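Local coordinates for GCN5-related N-acetyltransferase (Sphaerobacter thermophilus, PDB 3TT2), which probably transfers acyl groups, most likely acetyl from acetyl-coenzyme A as in other GNAT enzymes, to an acceptor that is not known, at residues Ser134-Ser137 with Ala138-Met142; Ala186-Glu189 with Ala190-Ala194. All coordinates share one frame; numbering follows the deposited sequence.

Contact 1 of 2, residues Ser134-Ser137 with Ala138-Met142; sequences SSTS and ALRLM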
loop_
_atom_site.group_PDB
_atom_site.type_symbol
_atom_site.label_atom_id
_atom_site.label_comp_id
_atom_site.label_asym_id
_atom_site.label_seq_id
_atom_site.Cartn_x
_atom_site.Cartn_y
_atom_site.Cartn_z
ATOM N N SER A 134 -8.612 -13.539 4.988
ATOM C CA SER A 134 -9.559 -14.594 4.647
ATOM C C SER A 134 -8.947 -15.936 4.218
ATOM O O SER A 134 -9.534 -16.985 4.503
ATOM C CB SER A 134 -10.553 -14.101 3.587
ATOM O OG SER A 134 -9.917 -13.949 2.334
ATOM N N SER A 135 -7.776 -15.931 3.573
ATOM C CA SER A 135 -7.288 -17.190 3.003
ATOM C C SER A 135 -6.371 -17.964 3.939
ATOM O O SER A 135 -5.201 -17.636 4.139
ATOM C CB SER A 135 -6.631 -16.985 1.629
ATOM O OG SER A 135 -5.673 -15.945 1.630
ATOM N N THR A 136 -6.919 -19.061 4.434
ATOM C CA THR A 136 -6.297 -19.845 5.472
ATOM C C THR A 136 -5.130 -20.593 4.887
ATOM O O THR A 136 -4.213 -20.978 5.603
ATOM C CB THR A 136 -7.311 -20.843 6.038
ATOM O OG1 THR A 136 -8.039 -21.446 4.952
ATOM C CG2 THR A 136 -8.281 -20.112 6.945
ATOM N N SER A 137 -5.176 -20.789 3.573
ATOM C CA SER A 137 -4.148 -21.541 2.869
ATOM C C SER A 137 -2.804 -20.841 3.000
ATOM O O SER A 137 -1.795 -21.466 3.337
ATOM C CB SER A 137 -4.510 -21.680 1.390
ATOM O OG SER A 137 -4.252 -20.475 0.687
ATOM N N ALA A 138 -2.801 -19.537 2.735
ATOM C CA ALA A 138 -1.574 -18.766 2.768
ATOM C C ALA A 138 -1.190 -18.446 4.200
ATOM O O ALA A 138 -0.009 -18.324 4.525
ATOM C CB ALA A 138 -1.727 -17.513 1.957
ATOM N N LEU A 139 -2.192 -18.312 5.059
ATOM C CA LEU A 139 -1.947 -18.115 6.485
ATOM C C LEU A 139 -1.102 -19.243 7.089
ATOM O O LEU A 139 -0.273 -19.003 7.973
ATOM C CB LEU A 139 -3.271 -18.001 7.237
ATOM C CG LEU A 139 -3.742 -16.623 7.715
ATOM C CD1 LEU A 139 -3.137 -15.517 6.903
ATOM C CD2 LEU A 139 -5.254 -16.544 7.653
ATOM N N ARG A 140 -1.328 -20.471 6.621
ATOM C CA ARG A 140 -0.583 -21.618 7.113
ATOM C C ARG A 140 0.792 -21.687 6.468
ATOM O O ARG A 140 1.761 -22.095 7.106
ATOM C CB ARG A 140 -1.358 -22.927 6.906
ATOM C CG ARG A 140 -1.180 -23.592 5.542
ATOM C CD ARG A 140 -1.913 -24.925 5.488
ATOM N NE ARG A 140 -3.330 -24.780 5.819
ATOM C CZ ARG A 140 -4.323 -24.859 4.936
ATOM N NH1 ARG A 140 -4.058 -25.097 3.659
ATOM N NH2 ARG A 140 -5.581 -24.709 5.330
ATOM N N LEU A 141 0.877 -21.281 5.205
ATOM C CA LEU A 141 2.143 -21.315 4.486
ATOM C C LEU A 141 3.147 -20.375 5.133
ATOM O O LEU A 141 4.326 -20.700 5.223
ATOM C CB LEU A 141 1.950 -20.940 3.024
ATOM C CG LEU A 141 3.246 -21.007 2.226
ATOM C CD1 LEU A 141 3.596 -22.441 1.897
ATOM C CD2 LEU A 141 3.125 -20.187 0.976
HETATM N N MSE A 142 2.671 -19.215 5.579
HETATM C CA MSE A 142 3.486 -18.273 6.341
HETATM C C MSE A 142 4.049 -18.886 7.604
HETATM O O MSE A 142 5.244 -18.796 7.859
HETATM C CB MSE A 142 2.675 -17.031 6.725
HETATM C CG MSE A 142 2.315 -16.115 5.563
HETATM SE SE MSE A 142 3.861 -15.576 4.493
HETATM C CE MSE A 142 3.812 -16.991 3.139
#

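Contact 2 of 2, residues Ala186-Glu189 with Ala190-Ala194; sequences ATYE and AVEEA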
loop_
_atom_site.group_PDB
_atom_site.type_symbol
_atom_site.label_atom_id
_atom_site.label_comp_id
_atom_site.label_asym_id
_atom_site.label_seq_id
_atom_site.Cartn_x
_atom_site.Cartn_y
_atom_site.Cartn_z
ATOM N N ALA A 186 6.452 23.564 3.890
ATOM C CA ALA A 186 5.643 23.590 5.103
ATOM C C ALA A 186 4.793 22.342 5.236
ATOM O O ALA A 186 4.586 21.845 6.338
ATOM C CB ALA A 186 4.766 24.807 5.105
ATOM N N THR A 187 4.293 21.859 4.103
ATOM C CA THR A 187 3.442 20.680 4.044
ATOM C C THR A 187 4.264 19.455 4.342
ATOM O O THR A 187 3.862 18.577 5.097
ATOM C CB THR A 187 2.867 20.500 2.645
ATOM O OG1 THR A 187 1.802 21.433 2.448
ATOM C CG2 THR A 187 2.333 19.108 2.469
ATOM N N TYR A 188 5.428 19.405 3.719
ATOM C CA TYR A 188 6.383 18.353 3.978
ATOM C C TYR A 188 6.743 18.215 5.468
ATOM O O TYR A 188 6.880 17.103 5.973
ATOM C CB TYR A 188 7.646 18.608 3.169
ATOM C CG TYR A 188 8.789 17.776 3.658
ATOM C CD1 TYR A 188 8.845 16.421 3.367
ATOM C CD2 TYR A 188 9.803 18.330 4.444
ATOM C CE1 TYR A 188 9.886 15.642 3.820
ATOM C CE2 TYR A 188 10.851 17.558 4.894
ATOM C CZ TYR A 188 10.881 16.213 4.584
ATOM O OH TYR A 188 11.909 15.424 5.026
ATOM N N GLU A 189 6.917 19.335 6.163
ATOM C CA GLU A 189 7.294 19.300 7.576
ATOM C C GLU A 189 6.175 18.739 8.433
ATOM O O GLU A 189 6.409 18.042 9.416
ATOM C CB GLU A 189 7.667 20.696 8.080
ATOM C CG GLU A 189 8.985 21.209 7.540
ATOM C CD GLU A 189 9.265 22.653 7.937
ATOM O OE1 GLU A 189 8.336 23.347 8.425
ATOM O OE2 GLU A 189 10.426 23.094 7.760
ATOM N N ALA A 190 4.954 19.070 8.048
ATOM C CA ALA A 190 3.785 18.649 8.787
ATOM C C ALA A 190 3.562 17.162 8.594
ATOM O O ALA A 190 3.136 16.478 9.510
ATOM C CB ALA A 190 2.587 19.428 8.331
ATOM N N VAL A 191 3.860 16.670 7.397
ATOM C CA VAL A 191 3.710 15.255 7.071
ATOM C C VAL A 191 4.770 14.412 7.780
ATOM O O VAL A 191 4.491 13.309 8.243
ATOM C CB VAL A 191 3.792 15.013 5.541
ATOM C CG1 VAL A 191 3.820 13.532 5.224
ATOM C CG2 VAL A 191 2.621 15.649 4.831
ATOM N N GLU A 192 5.987 14.938 7.876
ATOM C CA GLU A 192 7.088 14.173 8.446
ATOM C C GLU A 192 6.986 14.122 9.946
ATOM O O GLU A 192 7.611 13.296 10.599
ATOM C CB GLU A 192 8.433 14.756 8.032
ATOM C CG GLU A 192 8.918 14.235 6.694
ATOM C CD GLU A 192 9.059 12.716 6.662
ATOM O OE1 GLU A 192 10.095 12.204 7.141
ATOM O OE2 GLU A 192 8.134 12.038 6.158
ATOM N N GLU A 193 6.185 15.023 10.483
ATOM C CA GLU A 193 5.973 15.140 11.912
ATOM C C GLU A 193 4.752 14.320 12.290
ATOM O O GLU A 193 4.845 13.401 13.105
ATOM C CB GLU A 193 5.801 16.603 12.303
ATOM C CG GLU A 193 5.446 16.821 13.755
ATOM C CD GLU A 193 5.334 18.294 14.104
ATOM O OE1 GLU A 193 5.891 19.126 13.353
ATOM O OE2 GLU A 193 4.687 18.622 15.125
ATOM N N ALA A 194 3.608 14.690 11.708
ATOM C CA ALA A 194 2.323 14.031 11.956
ATOM C C ALA A 194 2.429 12.525 11.827
ATOM O O ALA A 194 1.776 11.774 12.552
ATOM C CB ALA A 194 1.250 14.559 11.003
#

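Contact 1 of 2, residues Ser134-Ser137 with Ala138-Met142
Leu139 lies back against the residue just before its helix: its amide donates to Ser135 O over 3.2 Å, with the donor in the carbonyl plane, while its CD2 rests 3.7 Å from the same oxygen. Ala138 N adds a weaker, more bent bond to Ser135 O (N-H...O 127°), so one carbonyl serves two amides of the first turn. Ser135 occupies the N-cap position, but its hydroxyl makes no capping bond. Behind this tighter side the methyl of Ala138 and the Leu139 side chain pack on Ile131 of strand 125-132. Residues 136-142 belong to helix 136-144, which follows that strand in the N-terminal GNAT domain, as does the corresponding helix of other family members. The outward side is looser. Arg140 leaves with CG between its backbone N and carbonyl carbon (chi1 86°), and the bend at chi3 turns the chain back over the first turn. One face of its guanidinium then looks onto Ser137 CA and Thr136 O, with NH1 3.6 Å from Ser137 CA. NH2 stays 4.1 Å from Thr136 OG1. Ser137 OG hydrogen-bonds a sulfonate oxygen of a bound MES molecule, probably from the crystallisation liquor.

Contact 2 of 2, residues Ala186-Glu189 with Ala190-Ala194
Tyr188 and Glu192, one turn apart, make the main side-chain contact within helix 184-194 of the second GNAT-family region, a helix that lies against strand 233-243. The backbone supplies the scaffold through successive i to i+4 hydrogen bonds. Ala190 N donates to Ala186 O, Val191 N to Thr187 O and Glu192 N to Tyr188 O, the last two both at 3.0 Å. The bond from Glu193 N to Glu189 O is weak, its N-H...O angle closing to 125° near the end of the helix.

Nonpolar contacts divide between two sides. Thr187 and Val191 run side by side in the same direction, with their CG2 methyls 4.2 Å apart, and Val191 CG2 also sits 3.2 Å from Thr187 O. Ala190 and Val191 continue inward onto strand 233-243, meeting Ile234 in the first case and Thr237 and Leu239 in the second. On another side, Glu192 CG, anti to the carbonyl carbon (chi1 -86°), is set beside the Tyr188 ring, 3.3 Å from CE1; the bend at chi2 then turns the carboxylate. The approach is oblique, and the ring and carboxylate planes are only 10° apart. Phe206 and Trp209 also meet this ring, so the tyrosine is set among aromatic neighbours as well as beside the aliphatic part of the glutamate.

The polar ends look beyond the helix. Glu192 OE2 forms a salt bridge with Arg201, which would probably stabilise its negative charge, while Tyr188 OH hydrogen-bonds Ser204 O and Thr187 OG1 turns back to Asp183 O. Glu189 and Glu193 occupy the exposed side, where their like-charged OE1 atoms remain 6.9 Å apart; the chain of Glu193 is extended, and its CB lies 3.3 Å from Glu189 O.

Similar local helical geometry serves two places in a chain that carries GNAT-family sequence twice. Contact 1 comes first, at the start of helix 136-144 in the N-terminal GNAT region; contact 2 follows on helix 184-194 in the C-terminal one. Their centres are about 38 Å apart and their nearest atoms about 28 Å, so they do not touch, and they lie on opposite sides of the chain's centre. Contact 1 packs on strand 125-132 and also meets His313 of strand 305-316, a late strand lying next to it; contact 2 packs on 233-243. Strands 148-159 and 305-316 run next to each other between these regions, which are therefore linked through beta structure.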